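Local coordinates for Poly(A) ribonuclease POP2 (Saccharomyces cerevisiae, PDB 1UOC), which acts as a 3'-exoribonuclease that prefers poly(A) RNA and is probably a catalytic subunit of the CCR4-NOT complex, the major cytoplasmic mRNA deadenylase, at residues 68-73 and 179-184; 159-164 and 199-204. One frame throughout, in Å; residues are numbered along the deposited sequence.

Contact 1 of 2, residues 68-73 and 179-184; sequences TMRANV and MPNNKE
Helix 61-73 meets the loop joining helices 165-174 and 183-193, with Arg70 and Met179 as the principal partners across the contact. Arg70 gives a compact example of a long side chain that reaches across from a helix to a loop carbonyl. Its CG stands opposite the backbone N (chi1 -165°), and bends at chi2 and chi3 swing the guanidinium over to the carbonyl of Asn181. There NH2 donates a hydrogen bond of 3.2 Å to Asn181 O, with an N-H...O angle of 157°. The oxygen lies close to the guanidinium plane, at the edge of the group, yet the donor stands well above the carbonyl plane, at a C=O...N angle of only 97°. Pro180 O is a more distant neighbour of the same edge, with NH2 4.1 Å away.

In this DEDD nuclease domain the loop carries the chain from one helix to the start of the next: Asn182 occupies the N-cap position of helix 183-193, so the carbonyl held by Arg70 belongs to the residue just before the cap. An alanine in place of Arg70 would take away the guanidinium, and Asn181 O would probably lose this charged donor, leaving the loop freer to shift.

Beside the polar bond the contact is apolar. Met179, bent at chi2 and chi3, directs its terminal methyl toward the helix, where CE lies 4.1 Å from Arg70 CG. The same methyl approaches Val73, its CE 4.3 Å from CB of that residue. Met69 also turns its CE toward this methyl, although the modelled separation is doubtful. Helix 165-174 covers the same apolar patch, with Tyr165 touching Met69 and Asn172 touching both Val73 and Met179.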
# COMPACT_ATOMS: atom_id res chain seq x y z
N THR A 68 3.39 12.93 -14.65
CA THR A 68 4.51 13.09 -13.73
C THR A 68 4.92 11.72 -13.24
O THR A 68 6.10 11.41 -13.09
CB THR A 68 4.10 13.94 -12.51
OG1 THR A 68 3.76 15.27 -12.93
CG2 THR A 68 5.24 14.01 -11.49
N MET A 69 3.91 10.89 -13.00
CA MET A 69 4.15 9.54 -12.51
C MET A 69 4.73 8.63 -13.59
O MET A 69 5.63 7.85 -13.32
CB MET A 69 2.84 8.95 -11.96
CG MET A 69 2.96 7.52 -11.47
SD MET A 69 2.06 6.38 -12.52
CE MET A 69 3.25 5.96 -13.72
N ARG A 70 4.22 8.75 -14.81
CA ARG A 70 4.69 7.92 -15.92
C ARG A 70 6.13 8.24 -16.26
O ARG A 70 6.90 7.36 -16.63
CB ARG A 70 3.79 8.13 -17.15
CG ARG A 70 3.97 7.08 -18.24
CD ARG A 70 5.08 7.43 -19.20
NE ARG A 70 4.79 8.66 -19.95
CZ ARG A 70 3.72 8.84 -20.72
NH1 ARG A 70 3.55 9.99 -21.36
NH2 ARG A 70 2.83 7.87 -20.86
N ALA A 71 6.49 9.51 -16.14
CA ALA A 71 7.83 9.97 -16.44
C ALA A 71 8.82 9.62 -15.33
O ALA A 71 10.03 9.78 -15.49
CB ALA A 71 7.82 11.48 -16.67
N ASN A 72 8.30 9.14 -14.20
CA ASN A 72 9.16 8.80 -13.07
C ASN A 72 9.23 7.32 -12.68
O ASN A 72 10.24 6.87 -12.16
CB ASN A 72 8.74 9.60 -11.83
CG ASN A 72 9.05 11.08 -11.95
OD1 ASN A 72 10.15 11.47 -12.33
ND2 ASN A 72 8.08 11.92 -11.60
N VAL A 73 8.15 6.58 -12.93
CA VAL A 73 8.11 5.17 -12.54
C VAL A 73 9.25 4.25 -12.98
O VAL A 73 9.76 3.49 -12.16
CB VAL A 73 6.76 4.53 -12.94
CG1 VAL A 73 6.89 3.00 -12.94
CG2 VAL A 73 5.70 4.94 -11.93
N MET A 179 4.90 -0.39 -19.74
CA MET A 179 3.99 0.56 -19.10
C MET A 179 3.01 1.15 -20.10
O MET A 179 3.37 1.42 -21.25
CB MET A 179 4.80 1.69 -18.47
CG MET A 179 5.03 1.53 -16.99
SD MET A 179 3.57 1.96 -16.02
CE MET A 179 3.75 3.73 -15.95
N PRO A 180 1.75 1.34 -19.69
CA PRO A 180 0.75 1.92 -20.59
C PRO A 180 1.24 3.27 -21.11
O PRO A 180 2.25 3.79 -20.64
CB PRO A 180 -0.48 2.03 -19.70
CG PRO A 180 -0.36 0.80 -18.86
CD PRO A 180 1.10 0.82 -18.47
N ASN A 181 0.51 3.84 -22.07
CA ASN A 181 0.93 5.10 -22.67
C ASN A 181 0.04 6.31 -22.37
O ASN A 181 0.34 7.42 -22.78
CB ASN A 181 1.04 4.90 -24.18
CG ASN A 181 2.06 5.82 -24.81
OD1 ASN A 181 1.87 7.03 -24.88
ND2 ASN A 181 3.17 5.24 -25.28
N ASN A 182 -1.05 6.08 -21.64
CA ASN A 182 -1.96 7.16 -21.30
C ASN A 182 -2.81 6.80 -20.10
O ASN A 182 -3.04 5.62 -19.82
CB ASN A 182 -2.86 7.50 -22.49
CG ASN A 182 -3.64 6.29 -22.99
OD1 ASN A 182 -3.08 5.41 -23.64
ND2 ASN A 182 -4.92 6.24 -22.67
N LYS A 183 -3.28 7.82 -19.39
CA LYS A 183 -4.10 7.66 -18.19
C LYS A 183 -5.19 6.59 -18.38
O LYS A 183 -5.32 5.67 -17.57
CB LYS A 183 -4.76 9.00 -17.84
CG LYS A 183 -5.31 9.06 -16.42
CD LYS A 183 -6.08 10.35 -16.18
CE LYS A 183 -7.53 10.23 -16.63
NZ LYS A 183 -8.32 9.32 -15.74
N GLU A 184 -5.96 6.73 -19.45
CA GLU A 184 -7.05 5.82 -19.77
C GLU A 184 -6.63 4.35 -19.79
O GLU A 184 -7.27 3.51 -19.16
CB GLU A 184 -7.66 6.23 -21.12
CG GLU A 184 -7.36 7.69 -21.51
CD GLU A 184 -7.89 8.71 -20.50
OE1 GLU A 184 -7.41 9.87 -20.51
OE2 GLU A 184 -8.78 8.36 -19.69

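Contact 2 of 2, residues 159-164 and 199-204; sequences ITYHAA and DLNLVY
Asp199 grips the turn after Thr160 with both carboxylate oxygens and shows how one acidic side chain can serve a loop and a helix start together. Its OD2 accepts from Ala163 N at 3.1 Å, in a nearly straight bond (167°) that arrives from above the carboxylate plane. OD1 takes His162 N at 3.2 Å, on the syn side but tilted out of the carboxylate plane. From the opposite face of that plane Leu202 N also reaches OD1, at 3.3 Å, and Asn201 N adds a weak bond, which makes Asp199 the N-cap of helix 200-207. Two loop amides and Leu202 N, with weak help from Asn201 N, thus contact this buried carboxylate and would be expected to stabilise its negative charge. A chi1 of -175°, which turns CG away from the backbone N, puts the carboxylate by the helix start.

Strands 157-160 and 197-199 lie side by side at the edge of the mixed sheet of this RNase H-like fold, and Thr160 and Asp199 form a parallel bridge. Thr160 O receives Leu200 N at 2.7 Å. Beyond the bridge, segment 159-164 turns toward helix 165-174, which bears Asp166, a predicted ligand of the catalytic metal.

Packing spreads outward from Tyr161. Asn201 sets its CB over the middle of one face of that ring, 3.5 Å from the centroid, in a CH-pi contact; its amide plane stands 77° from the ring. Leu200 CB comes within 3.7 Å of Tyr161 CD1, while Tyr161 OH hydrogen-bonds to Tyr227 O. Ile159 CG2 meets Leu200 CB more loosely, and Phe258 of helix 247-264 touches both residues.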
# COMPACT_ATOMS: atom_id res chain seq x y z
N ILE A 159 -6.36 -1.94 -0.55
CA ILE A 159 -6.42 -0.66 0.16
C ILE A 159 -5.13 0.09 -0.11
O ILE A 159 -4.04 -0.47 0.07
CB ILE A 159 -6.57 -0.87 1.68
CG1 ILE A 159 -7.80 -1.74 1.97
CG2 ILE A 159 -6.67 0.48 2.40
CD1 ILE A 159 -9.11 -1.11 1.52
N THR A 160 -5.24 1.35 -0.51
CA THR A 160 -4.07 2.15 -0.83
C THR A 160 -4.24 3.56 -0.29
O THR A 160 -5.34 3.95 0.13
CB THR A 160 -3.88 2.22 -2.35
OG1 THR A 160 -2.69 2.96 -2.64
CG2 THR A 160 -5.09 2.91 -3.00
N TYR A 161 -3.16 4.32 -0.30
CA TYR A 161 -3.16 5.70 0.16
C TYR A 161 -2.34 6.40 -0.90
O TYR A 161 -1.17 6.06 -1.09
CB TYR A 161 -2.48 5.83 1.53
CG TYR A 161 -3.12 6.88 2.41
CD1 TYR A 161 -4.27 6.59 3.14
CD2 TYR A 161 -2.62 8.19 2.45
CE1 TYR A 161 -4.92 7.58 3.89
CE2 TYR A 161 -3.26 9.18 3.18
CZ TYR A 161 -4.41 8.87 3.90
OH TYR A 161 -5.07 9.85 4.61
N HIS A 162 -2.92 7.37 -1.59
CA HIS A 162 -2.20 8.05 -2.67
C HIS A 162 -1.78 6.93 -3.62
O HIS A 162 -0.59 6.70 -3.85
CB HIS A 162 -0.97 8.78 -2.13
CG HIS A 162 -1.29 10.09 -1.48
ND1 HIS A 162 -0.39 10.75 -0.67
CD2 HIS A 162 -2.38 10.88 -1.54
CE1 HIS A 162 -0.92 11.89 -0.26
NE2 HIS A 162 -2.13 12.00 -0.78
N ALA A 163 -2.77 6.21 -4.14
CA ALA A 163 -2.57 5.10 -5.04
C ALA A 163 -1.60 5.45 -6.16
O ALA A 163 -0.41 5.20 -6.05
CB ALA A 163 -3.91 4.67 -5.64
N ALA A 164 -2.15 6.03 -7.23
CA ALA A 164 -1.38 6.45 -8.40
C ALA A 164 0.04 5.90 -8.50
O ALA A 164 0.35 5.11 -9.39
CB ALA A 164 -1.36 7.97 -8.48
N ASP A 199 -8.81 3.91 -2.38
CA ASP A 199 -7.75 4.83 -2.04
C ASP A 199 -8.29 5.47 -0.75
O ASP A 199 -9.18 6.32 -0.80
CB ASP A 199 -7.57 5.92 -3.10
CG ASP A 199 -6.39 6.81 -2.80
OD1 ASP A 199 -6.14 7.07 -1.60
OD2 ASP A 199 -5.71 7.25 -3.75
N LEU A 200 -7.77 5.03 0.39
CA LEU A 200 -8.22 5.53 1.67
C LEU A 200 -8.05 7.04 1.77
O LEU A 200 -8.86 7.72 2.39
CB LEU A 200 -7.45 4.83 2.80
CG LEU A 200 -7.79 5.25 4.23
CD1 LEU A 200 -9.28 5.21 4.44
CD2 LEU A 200 -7.08 4.33 5.19
N ASN A 201 -7.00 7.56 1.16
CA ASN A 201 -6.73 8.99 1.17
C ASN A 201 -7.91 9.73 0.54
O ASN A 201 -8.40 10.75 1.05
CB ASN A 201 -5.44 9.26 0.38
CG ASN A 201 -5.17 10.74 0.19
OD1 ASN A 201 -5.88 11.41 -0.56
ND2 ASN A 201 -4.15 11.25 0.86
N LEU A 202 -8.38 9.21 -0.57
CA LEU A 202 -9.51 9.80 -1.26
C LEU A 202 -10.81 9.67 -0.45
O LEU A 202 -11.57 10.63 -0.33
CB LEU A 202 -9.63 9.16 -2.65
CG LEU A 202 -10.75 9.60 -3.57
CD1 LEU A 202 -11.98 8.79 -3.24
CD2 LEU A 202 -11.01 11.09 -3.45
N VAL A 203 -11.07 8.50 0.12
CA VAL A 203 -12.28 8.31 0.91
C VAL A 203 -12.31 9.31 2.07
O VAL A 203 -13.36 9.89 2.38
CB VAL A 203 -12.38 6.87 1.49
CG1 VAL A 203 -13.59 6.75 2.40
CG2 VAL A 203 -12.48 5.86 0.37
N TYR A 204 -11.15 9.49 2.71
CA TYR A 204 -11.03 10.40 3.84
C TYR A 204 -11.12 11.86 3.39
O TYR A 204 -11.79 12.66 4.04
CB TYR A 204 -9.70 10.15 4.56
CG TYR A 204 -9.46 10.98 5.81
CD1 TYR A 204 -10.41 11.03 6.83
CD2 TYR A 204 -8.27 11.68 5.98
CE1 TYR A 204 -10.17 11.76 7.99
CE2 TYR A 204 -8.02 12.41 7.13
CZ TYR A 204 -8.97 12.45 8.13
OH TYR A 204 -8.72 13.18 9.27

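Overall arrangement
The contacts illustrate how chemistry follows depth in one nuclease domain. Contact 2 is buried nearer the centre of the chain, at the edge of the sheet, and relies on a carboxylate surrounded by backbone amides, a strand bridge and an aromatic face. Contact 1 lies farther out and is partly buried: a single arginine-to-carbonyl bond borders a small methionine and valine cluster. Their centres are about 18 Å apart and their segments alternate along the chain. Helix 165-174 links them, since it follows the turn of 159-164 and leads toward 179-184. They also meet directly, with Met69 SD packed 3.8 Å from Ala164 O.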